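Local coordinates for protein kcn28 (Kitasatospora, PDB 6J31) that adopts a two-domain GT-B-type architecture whose C-terminal domain resembles that of erythromycin biosynthesis protein CIII, and holds (2E,2'E)-3,3'-(1,2-phenylene)di(prop-2-enoic acid) in its pocket, at residues 144-147 with 148-152; 324-327 with 328-332; 345-349 with 350-354; 172-175 with 176-179. All coordinates share one frame; numbering follows the deposited sequence.

Contact 1: 144-147 with 148-152; sequences VVEQ and LKQDP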
loop_
_atom_site.group_PDB
_atom_site.type_symbol
_atom_site.label_atom_id
_atom_site.label_comp_id
_atom_site.label_asym_id
_atom_site.label_seq_id
_atom_site.Cartn_x
_atom_site.Cartn_y
_atom_site.Cartn_z
ATOM N N VAL A 144 13.670 -10.864 -17.226
ATOM C CA VAL A 144 14.162 -10.874 -15.853
ATOM C C VAL A 144 13.933 -12.237 -15.209
ATOM O O VAL A 144 14.804 -12.762 -14.504
ATOM C CB VAL A 144 13.487 -9.745 -15.049
ATOM C CG1 VAL A 144 13.825 -9.851 -13.563
ATOM C CG2 VAL A 144 13.876 -8.383 -15.611
ATOM N N VAL A 145 12.768 -12.839 -15.455
ATOM C CA VAL A 145 12.458 -14.139 -14.865
ATOM C C VAL A 145 13.361 -15.227 -15.438
ATOM O O VAL A 145 13.898 -16.059 -14.697
ATOM C CB VAL A 145 10.967 -14.467 -15.055
ATOM C CG1 VAL A 145 10.698 -15.928 -14.755
ATOM C CG2 VAL A 145 10.130 -13.584 -14.154
ATOM N N GLU A 146 13.543 -15.240 -16.760
ATOM C CA GLU A 146 14.409 -16.246 -17.370
ATOM C C GLU A 146 15.845 -16.124 -16.889
ATOM O O GLU A 146 16.513 -17.135 -16.647
ATOM C CB GLU A 146 14.352 -16.134 -18.893
ATOM C CG GLU A 146 13.460 -17.152 -19.569
ATOM C CD GLU A 146 13.769 -18.566 -19.106
ATOM O OE1 GLU A 146 14.971 -18.908 -19.042
ATOM O OE2 GLU A 146 12.826 -19.339 -18.832
ATOM N N GLN A 147 16.341 -14.896 -16.747
ATOM C CA GLN A 147 17.706 -14.721 -16.271
ATOM C C GLN A 147 17.842 -15.214 -14.836
ATOM O O GLN A 147 18.877 -15.775 -14.459
ATOM C CB GLN A 147 18.124 -13.258 -16.407
ATOM C CG GLN A 147 19.534 -13.089 -16.961
ATOM C CD GLN A 147 19.701 -13.730 -18.341
ATOM O OE1 GLN A 147 18.725 -13.962 -19.061
ATOM N NE2 GLN A 147 20.943 -14.021 -18.709
ATOM N N LEU A 148 16.801 -15.013 -14.026
ATOM C CA LEU A 148 16.792 -15.540 -12.666
ATOM C C LEU A 148 16.882 -17.062 -12.669
ATOM O O LEU A 148 17.556 -17.656 -11.820
ATOM C CB LEU A 148 15.516 -15.087 -11.958
ATOM C CG LEU A 148 15.471 -13.728 -11.259
ATOM C CD1 LEU A 148 14.108 -13.515 -10.622
ATOM C CD2 LEU A 148 16.563 -13.646 -10.208
ATOM N N LYS A 149 16.197 -17.711 -13.614
ATOM C CA LYS A 149 16.211 -19.165 -13.701
ATOM C C LYS A 149 17.558 -19.714 -14.156
ATOM O O LYS A 149 17.815 -20.909 -13.973
ATOM C CB LYS A 149 15.090 -19.636 -14.626
ATOM C CG LYS A 149 13.705 -19.252 -14.118
ATOM C CD LYS A 149 12.646 -20.283 -14.477
ATOM C CE LYS A 149 11.282 -19.861 -13.957
ATOM N NZ LYS A 149 10.444 -19.221 -15.006
ATOM N N GLN A 150 18.407 -18.887 -14.774
ATOM C CA GLN A 150 19.759 -19.333 -15.098
ATOM C C GLN A 150 20.618 -19.470 -13.850
ATOM O O GLN A 150 21.497 -20.339 -13.797
ATOM C CB GLN A 150 20.417 -18.380 -16.095
ATOM C CG GLN A 150 19.660 -18.249 -17.400
ATOM C CD GLN A 150 19.238 -19.600 -17.950
ATOM O OE1 GLN A 150 20.075 -20.457 -18.243
ATOM N NE2 GLN A 150 17.932 -19.801 -18.085
ATOM N N ASP A 151 20.398 -18.622 -12.855
ATOM C CA ASP A 151 21.109 -18.759 -11.592
ATOM C C ASP A 151 20.661 -20.044 -10.905
ATOM O O ASP A 151 19.454 -20.299 -10.809
ATOM C CB ASP A 151 20.832 -17.544 -10.704
ATOM C CG ASP A 151 21.801 -17.423 -9.533
ATOM O OD1 ASP A 151 22.168 -18.452 -8.928
ATOM O OD2 ASP A 151 22.197 -16.281 -9.214
ATOM N N PRO A 152 21.587 -20.878 -10.426
ATOM C CA PRO A 152 21.172 -22.083 -9.693
ATOM C C PRO A 152 20.298 -21.775 -8.492
ATOM O O PRO A 152 19.388 -22.552 -8.182
ATOM C CB PRO A 152 22.508 -22.717 -9.285
ATOM C CG PRO A 152 23.461 -22.257 -10.341
ATOM C CD PRO A 152 23.040 -20.855 -10.674
#
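Glu-146 O is approached twice by Gln-150: Gln-150 N is 3.2 Å from Glu-146 O, and Gln-150 NE2 is 3.3 Å from it, each a weak hydrogen bond. NE2 also donates weakly to the carboxylate, with Gln-150 NE2 3.2 Å from Glu-146 OE1. A bend in the Gln-150 chain (chi2 -46°) turns the amide back over the preceding turn, where it meets the carboxylate with the two planes 40° apart. Gln-150 N is itself shared, since a second weak bond leads to Gln-147 O at 3.2 Å; acceptors four and three residues back thus compete for one hydrogen as helix 142-150 runs out. Just before it the ladder is regular: Leu-148 N donates to Val-144 O over 3.0 Å and Lys-149 N to Val-145 O over the same length.

Val-145 and Lys-149 lie side by side and point the same way, which brings Lys-149 NZ to 3.3 Å from the Val-145 CG1 methyl. That ammonium also has a cation-pi partner in Tyr-158, and Glu-146 OE2 is 4.5 Å from Lys-149 NZ, too far for a salt bridge. Leu-148, the buried member, packs on Gln-74, Ile-75 and Met-78 of helix 74-96. After the last turn, Asp-151 OD1 caps Arg-153 N and so opens helix 152-167 directly behind helix 142-150.

Two weak donors of Gln-150 meeting at Glu-146 O, with a third weak bond to the carboxylate, supplement the backbone ladder on this exposed face; the nearby opposite charges of Glu-146 and Lys-149 would probably add only a diffuse attraction.

Contact 2: 324-327 with 328-332; sequences ANDQ and PANAE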
loop_
_atom_site.group_PDB
_atom_site.type_symbol
_atom_site.label_atom_id
_atom_site.label_comp_id
_atom_site.label_asym_id
_atom_site.label_seq_id
_atom_site.Cartn_x
_atom_site.Cartn_y
_atom_site.Cartn_z
ATOM N N ALA A 324 11.611 2.373 -3.390
ATOM C CA ALA A 324 11.288 0.956 -3.321
ATOM C C ALA A 324 10.570 0.509 -4.595
ATOM O O ALA A 324 10.266 1.305 -5.483
ATOM C CB ALA A 324 10.445 0.665 -2.080
ATOM N N ASN A 325 10.300 -0.799 -4.670
ATOM C CA ASN A 325 9.823 -1.416 -5.908
ATOM C C ASN A 325 8.527 -0.767 -6.407
ATOM O O ASN A 325 8.370 -0.518 -7.609
ATOM C CB ASN A 325 9.664 -2.931 -5.699
ATOM C CG ASN A 325 8.964 -3.266 -4.386
ATOM O OD1 ASN A 325 8.216 -2.450 -3.846
ATOM N ND2 ASN A 325 9.190 -4.474 -3.881
ATOM N N ASP A 326 7.582 -0.499 -5.500
ATOM C CA ASP A 326 6.278 0.043 -5.890
ATOM C C ASP A 326 6.370 1.480 -6.399
ATOM O O ASP A 326 5.611 1.882 -7.290
ATOM C CB ASP A 326 5.323 -0.016 -4.699
ATOM C CG ASP A 326 3.877 0.075 -5.110
ATOM O OD1 ASP A 326 3.587 -0.212 -6.288
ATOM O OD2 ASP A 326 3.037 0.463 -4.269
ATOM N N GLN A 327 7.270 2.269 -5.833
ATOM C CA GLN A 327 7.276 3.725 -5.946
ATOM C C GLN A 327 7.583 4.322 -7.323
ATOM O O GLN A 327 7.011 5.371 -7.650
ATOM C CB GLN A 327 8.234 4.295 -4.901
ATOM C CG GLN A 327 7.653 4.212 -3.498
ATOM C CD GLN A 327 8.700 4.022 -2.429
ATOM O OE1 GLN A 327 9.832 4.483 -2.562
ATOM N NE2 GLN A 327 8.326 3.339 -1.351
ATOM N N PRO A 328 8.487 3.757 -8.141
ATOM C CA PRO A 328 8.781 4.424 -9.423
ATOM C C PRO A 328 7.560 4.581 -10.311
ATOM O O PRO A 328 7.336 5.668 -10.858
ATOM C CB PRO A 328 9.834 3.508 -10.064
ATOM C CG PRO A 328 10.409 2.740 -8.942
ATOM C CD PRO A 328 9.273 2.521 -8.004
ATOM N N ALA A 329 6.746 3.531 -10.450
ATOM C CA ALA A 329 5.529 3.652 -11.247
ATOM C C ALA A 329 4.552 4.638 -10.617
ATOM O O ALA A 329 3.918 5.425 -11.329
ATOM C CB ALA A 329 4.876 2.282 -11.429
ATOM N N ASN A 330 4.437 4.629 -9.284
ATOM C CA ASN A 330 3.548 5.572 -8.608
ATOM C C ASN A 330 3.982 7.009 -8.861
ATOM O O ASN A 330 3.141 7.899 -9.047
ATOM C CB ASN A 330 3.514 5.288 -7.106
ATOM C CG ASN A 330 2.817 3.983 -6.764
ATOM O OD1 ASN A 330 2.204 3.346 -7.619
ATOM N ND2 ASN A 330 2.896 3.588 -5.498
ATOM N N ALA A 331 5.295 7.252 -8.874
ATOM C CA ALA A 331 5.811 8.576 -9.194
ATOM C C ALA A 331 5.443 8.971 -10.617
ATOM O O ALA A 331 5.096 10.127 -10.879
ATOM C CB ALA A 331 7.326 8.608 -9.004
ATOM N N GLU A 332 5.529 8.023 -11.554
ATOM C CA GLU A 332 5.168 8.316 -12.936
ATOM C C GLU A 332 3.693 8.677 -13.058
ATOM O O GLU A 332 3.335 9.624 -13.766
ATOM C CB GLU A 332 5.491 7.113 -13.824
ATOM C CG GLU A 332 6.959 6.949 -14.166
ATOM C CD GLU A 332 7.608 8.259 -14.556
ATOM O OE1 GLU A 332 7.056 8.951 -15.439
ATOM O OE2 GLU A 332 8.669 8.596 -13.987
#
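Ala-331 N donates to Gln-327 O over 2.8 Å, nearly in line with the carbonyl bond, and this fixes the first turn of helix 327-336. Almost as short is the bond from Ala-324 N to Gln-327 OE1, 2.9 Å, whose donor stands above the amide plane rather than on a lone pair; OE1 accepts from Gln-323 N as well. One side-chain oxygen therefore ties the loop to the helix start. Asn-330 ND2 makes only a weak hydrogen bond to Asp-326 OD2, 3.4 Å long, with the carboxylate and amide planes 73° apart. Both groups have stronger partners, Thr-130 OG1 for Asp-326 OD2 and Trp-131 NE1 for Asn-330 OD1, while Gly-303 O takes a bond from Asn-330 ND2.

The stretch is the loop-to-helix junction after strand 318-320, part of the parallel alpha/beta C-terminal domain. In it Asn-325 lines the pocket, its side chain about 4 Å from (2E,2'E)-3,3'-(1,2-phenylene)di(prop-2-enoic acid) at the nearest atoms.

Pro-328 has no N-H to donate, and Pro-328 CD lies 3.0 Å from Ala-324 O and 3.2 Å from Asn-325 O. Pro-328 and Ala-331 pack on Arg-342 of strand 340-342, and Asn-330 on Met-305 and Ile-308.

Contact 3: 345-349 with 350-354; sequences IATVT and PDRLR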
loop_
_atom_site.group_PDB
_atom_site.type_symbol
_atom_site.label_atom_id
_atom_site.label_comp_id
_atom_site.label_asym_id
_atom_site.label_seq_id
_atom_site.Cartn_x
_atom_site.Cartn_y
_atom_site.Cartn_z
ATOM N N ILE A 345 16.573 11.758 -4.347
ATOM C CA ILE A 345 17.139 12.197 -3.074
ATOM C C ILE A 345 18.657 12.294 -3.153
ATOM O O ILE A 345 19.266 13.181 -2.540
ATOM C CB ILE A 345 16.688 11.251 -1.943
ATOM C CG1 ILE A 345 15.437 11.800 -1.260
ATOM C CG2 ILE A 345 17.803 11.020 -0.927
ATOM C CD1 ILE A 345 14.998 10.982 -0.083
ATOM N N ALA A 346 19.291 11.403 -3.918
ATOM C CA ALA A 346 20.746 11.418 -4.029
ATOM C C ALA A 346 21.240 12.693 -4.701
ATOM O O ALA A 346 22.215 13.302 -4.246
ATOM C CB ALA A 346 21.225 10.187 -4.796
ATOM N N THR A 347 20.588 13.114 -5.783
ATOM C CA THR A 347 21.083 14.204 -6.610
ATOM C C THR A 347 20.315 15.512 -6.445
ATOM O O THR A 347 20.649 16.488 -7.123
ATOM C CB THR A 347 21.073 13.780 -8.084
ATOM O OG1 THR A 347 19.739 13.859 -8.600
ATOM C CG2 THR A 347 21.585 12.357 -8.227
ATOM N N VAL A 348 19.299 15.567 -5.582
ATOM C CA VAL A 348 18.494 16.779 -5.461
ATOM C C VAL A 348 19.305 17.889 -4.798
ATOM O O VAL A 348 20.052 17.659 -3.836
ATOM C CB VAL A 348 17.183 16.495 -4.704
ATOM C CG1 VAL A 348 17.451 15.973 -3.295
ATOM C CG2 VAL A 348 16.297 17.738 -4.685
ATOM N N THR A 349 19.169 19.130 -5.337
ATOM C CA THR A 349 19.787 20.395 -4.972
ATOM C C THR A 349 18.823 21.249 -4.148
ATOM O O THR A 349 17.603 21.123 -4.289
ATOM C CB THR A 349 20.197 21.137 -6.258
ATOM O OG1 THR A 349 21.470 20.654 -6.707
ATOM C CG2 THR A 349 20.249 22.655 -6.092
ATOM N N PRO A 350 19.330 22.114 -3.254
ATOM C CA PRO A 350 18.418 22.998 -2.502
ATOM C C PRO A 350 17.540 23.878 -3.380
ATOM O O PRO A 350 16.346 24.020 -3.090
ATOM C CB PRO A 350 19.382 23.823 -1.639
ATOM C CG PRO A 350 20.534 22.904 -1.416
ATOM C CD PRO A 350 20.699 22.145 -2.706
ATOM N N ASP A 351 18.086 24.486 -4.437
ATOM C CA ASP A 351 17.233 25.244 -5.351
ATOM C C ASP A 351 16.300 24.332 -6.136
ATOM O O ASP A 351 15.143 24.690 -6.378
ATOM C CB ASP A 351 18.057 26.124 -6.291
ATOM C CG ASP A 351 18.247 27.529 -5.746
ATOM O OD1 ASP A 351 17.714 27.818 -4.651
ATOM O OD2 ASP A 351 18.900 28.354 -6.423
ATOM N N ARG A 352 16.782 23.163 -6.564
ATOM C CA ARG A 352 15.918 22.245 -7.301
ATOM C C ARG A 352 14.730 21.811 -6.450
ATOM O O ARG A 352 13.583 21.823 -6.912
ATOM C CB ARG A 352 16.712 21.013 -7.736
ATOM C CG ARG A 352 17.486 21.104 -9.032
ATOM C CD ARG A 352 18.210 19.774 -9.213
ATOM N NE ARG A 352 17.305 18.626 -9.257
ATOM C CZ ARG A 352 17.707 17.363 -9.144
ATOM N NH1 ARG A 352 16.818 16.375 -9.176
ATOM N NH2 ARG A 352 18.996 17.079 -9.007
ATOM N N LEU A 353 14.988 21.409 -5.201
ATOM C CA LEU A 353 13.894 21.019 -4.318
ATOM C C LEU A 353 12.970 22.198 -4.040
ATOM O O LEU A 353 11.746 22.041 -3.998
ATOM C CB LEU A 353 14.449 20.433 -3.011
ATOM C CG LEU A 353 13.546 19.917 -1.868
ATOM C CD1 LEU A 353 12.841 21.009 -1.057
ATOM C CD2 LEU A 353 12.533 18.912 -2.402
ATOM N N ARG A 354 13.541 23.388 -3.843
ATOM C CA ARG A 354 12.724 24.565 -3.557
ATOM C C ARG A 354 11.859 24.951 -4.749
ATOM O O ARG A 354 10.708 25.369 -4.576
ATOM C CB ARG A 354 13.611 25.732 -3.129
ATOM C CG ARG A 354 12.834 26.967 -2.698
ATOM C CD ARG A 354 13.708 28.204 -2.722
ATOM N NE ARG A 354 14.269 28.438 -4.047
ATOM C CZ ARG A 354 13.712 29.215 -4.967
ATOM N NH1 ARG A 354 14.296 29.363 -6.147
ATOM N NH2 ARG A 354 12.575 29.849 -4.707
#
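A hydrophobic staple marks the start of helix 350-362: Val-348, just before the N-cap residue Thr-349, meets Leu-353 in the first turn, with Val-348 CG2 3.7 Å from Leu-353 CB. The two side chains cross at a slant, and Val-348 CG2 is directed there because it stands anti to the backbone N. Beneath the staple, Leu-353 N donates to Thr-349 O over 2.8 Å in a bond that is almost straight, 174° at the hydrogen.

Thr-349 occupies the cap position without capping through its side chain. Its chi1 of -83° sets OG1 beside its own backbone N and brings the methyl, not the hydroxyl, toward the helix: Thr-349 CG2 is 3.3 Å from Asp-351 N and 3.5 Å from Pro-350 CD. Pro-350, having no N-H, suits the first position of the helix.

Arg-352 reaches back along the loop. Its aliphatic part runs past Thr-349 CB, and a bend at chi3 (59°) swings the guanidinium over the Val-348 backbone, with Val-348 CA 3.6 Å from Arg-352 NH2 and lying over one face of the group. Thr-347 OG1 lies at the edge of the guanidinium, in its plane, and accepts a straight but long, weak hydrogen bond of 3.3 Å from Arg-352 NH2. Further on, Arg-354 NE and Asp-351 OD1 form a salt bridge at 3.6 Å.

The contact is on the surface, after strand 340-342 at the rim of its sheet. Val-348 packs on Phe-245 and Pro-350 on Glu-251, both of helix 243-253, while Leu-353 turns to Ile-343 in the loop behind the strand.

Contact 4: 172-175 with 176-179; sequences GIDA and GDLV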
loop_
_atom_site.group_PDB
_atom_site.type_symbol
_atom_site.label_atom_id
_atom_site.label_comp_id
_atom_site.label_asym_id
_atom_site.label_seq_id
_atom_site.Cartn_x
_atom_site.Cartn_y
_atom_site.Cartn_z
ATOM N N GLY A 172 -2.166 -27.966 -11.146
ATOM C CA GLY A 172 -2.650 -27.428 -12.405
ATOM C C GLY A 172 -2.455 -25.934 -12.596
ATOM O O GLY A 172 -2.757 -25.433 -13.684
ATOM N N ILE A 173 -1.986 -25.211 -11.586
ATOM C CA ILE A 173 -1.874 -23.759 -11.658
ATOM C C ILE A 173 -0.405 -23.354 -11.622
ATOM O O ILE A 173 0.401 -23.944 -10.893
ATOM C CB ILE A 173 -2.679 -23.068 -10.538
ATOM C CG1 ILE A 173 -2.754 -21.558 -10.786
ATOM C CG2 ILE A 173 -2.087 -23.356 -9.176
ATOM C CD1 ILE A 173 -3.838 -20.868 -10.001
ATOM N N ASP A 174 -0.057 -22.361 -12.441
ATOM C CA ASP A 174 1.298 -21.833 -12.495
ATOM C C ASP A 174 1.572 -20.950 -11.282
ATOM O O ASP A 174 0.676 -20.284 -10.757
ATOM C CB ASP A 174 1.491 -21.036 -13.792
ATOM C CG ASP A 174 2.767 -20.206 -13.801
ATOM O OD1 ASP A 174 3.873 -20.789 -13.782
ATOM O OD2 ASP A 174 2.662 -18.960 -13.837
ATOM N N ALA A 175 2.833 -20.945 -10.844
ATOM C CA ALA A 175 3.197 -20.183 -9.653
ATOM C C ALA A 175 2.957 -18.694 -9.839
ATOM O O ALA A 175 2.738 -17.981 -8.856
ATOM C CB ALA A 175 4.655 -20.437 -9.280
ATOM N N GLY A 176 3.045 -18.199 -11.075
ATOM C CA GLY A 176 2.739 -16.800 -11.328
ATOM C C GLY A 176 1.249 -16.510 -11.316
ATOM O O GLY A 176 0.811 -15.489 -10.778
ATOM N N ASP A 177 0.456 -17.381 -11.944
ATOM C CA ASP A 177 -0.987 -17.165 -12.023
ATOM C C ASP A 177 -1.616 -17.183 -10.634
ATOM O O ASP A 177 -2.345 -16.259 -10.256
ATOM C CB ASP A 177 -1.616 -18.214 -12.933
ATOM C CG ASP A 177 -1.350 -17.939 -14.394
ATOM O OD1 ASP A 177 -0.657 -16.940 -14.698
ATOM O OD2 ASP A 177 -1.830 -18.721 -15.239
ATOM N N LEU A 178 -1.378 -18.247 -9.876
ATOM C CA LEU A 178 -1.531 -18.164 -8.434
ATOM C C LEU A 178 -0.641 -17.026 -7.962
ATOM O O LEU A 178 0.514 -16.947 -8.375
ATOM C CB LEU A 178 -1.118 -19.497 -7.800
ATOM C CG LEU A 178 -1.240 -19.885 -6.319
ATOM C CD1 LEU A 178 -0.162 -19.251 -5.479
ATOM C CD2 LEU A 178 -2.604 -19.591 -5.739
ATOM N N VAL A 179 -1.204 -16.111 -7.166
ATOM C CA VAL A 179 -0.578 -14.874 -6.668
ATOM C C VAL A 179 -1.008 -13.676 -7.509
ATOM O O VAL A 179 -1.629 -12.742 -6.991
ATOM C CB VAL A 179 0.967 -14.903 -6.601
ATOM C CG1 VAL A 179 1.510 -13.515 -6.252
ATOM C CG2 VAL A 179 1.476 -15.935 -5.611
#
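Two side chains leave the loop with their first torsions extended: Asp-174 has CG anti to the backbone N (chi1 168°), and Ile-173 places CG1 likewise (chi1 -170°). For Asp-174, this together with chi2 of 65° aims one carboxylate oxygen at the backbone ahead. Asp-174 OD2 is 2.9 Å from Gly-176 N and 3.3 Å from Asp-177 N; both are weak hydrogen bonds, and together they form a cap on the turn that leads into the helix. The bond to the residue two places on closes an Asx turn. The main chain of the same residue adds a third hold, for Leu-178 N donates to Asp-174 O over 3.0 Å, nearly along the carbonyl direction.

On the other side of the turn, Ile-173 and Leu-178 cross at about a right angle, with Ile-173 CD1 3.8 Å from Leu-178 CB. This apolar pair, five residues apart, closes over the turn beside the Asp-174 cap.

Two acidic groups come together here, Asp-174 OD2 and Asp-177 OD1 being 4.0 Å apart. Arg-138 probably offsets their repulsion, since it forms a salt bridge with Asp-177 OD1 and a long, weak ion pair with Asp-174 OD2.

The turn joins helix 152-167 to the short helix 177-180. Ala-175 rests on Phe-161, Asp-162 and Leu-165 of the former, whereas Ile-173 and Leu-178 lie against Arg-114 of helix 112-120, and Leu-178 also touches Val-115 of that helix and Tyr-111 ahead of it.

How the contacts relate
Along the chain the order is contact 1, contact 4, contact 2, contact 3, strictly in series: each is one continuous stretch, and none encloses or crosses another. Contact 1 ends helix 142-150; helix 152-167 then runs on to contact 4, which turns the chain into helix 177-180 ahead of strand 185-187 of the seven-stranded sheet. Their centres are 18 Å apart. Contacts 2 and 3, centres 19 Å apart, start the helices that follow strands 318-320 and 340-342 of the six-stranded sheet. Contact 2 joins the halves, as Thr-130 and Trp-131 bond to it; contact 3 lies farthest from contact 4, with centres 43 Å apart.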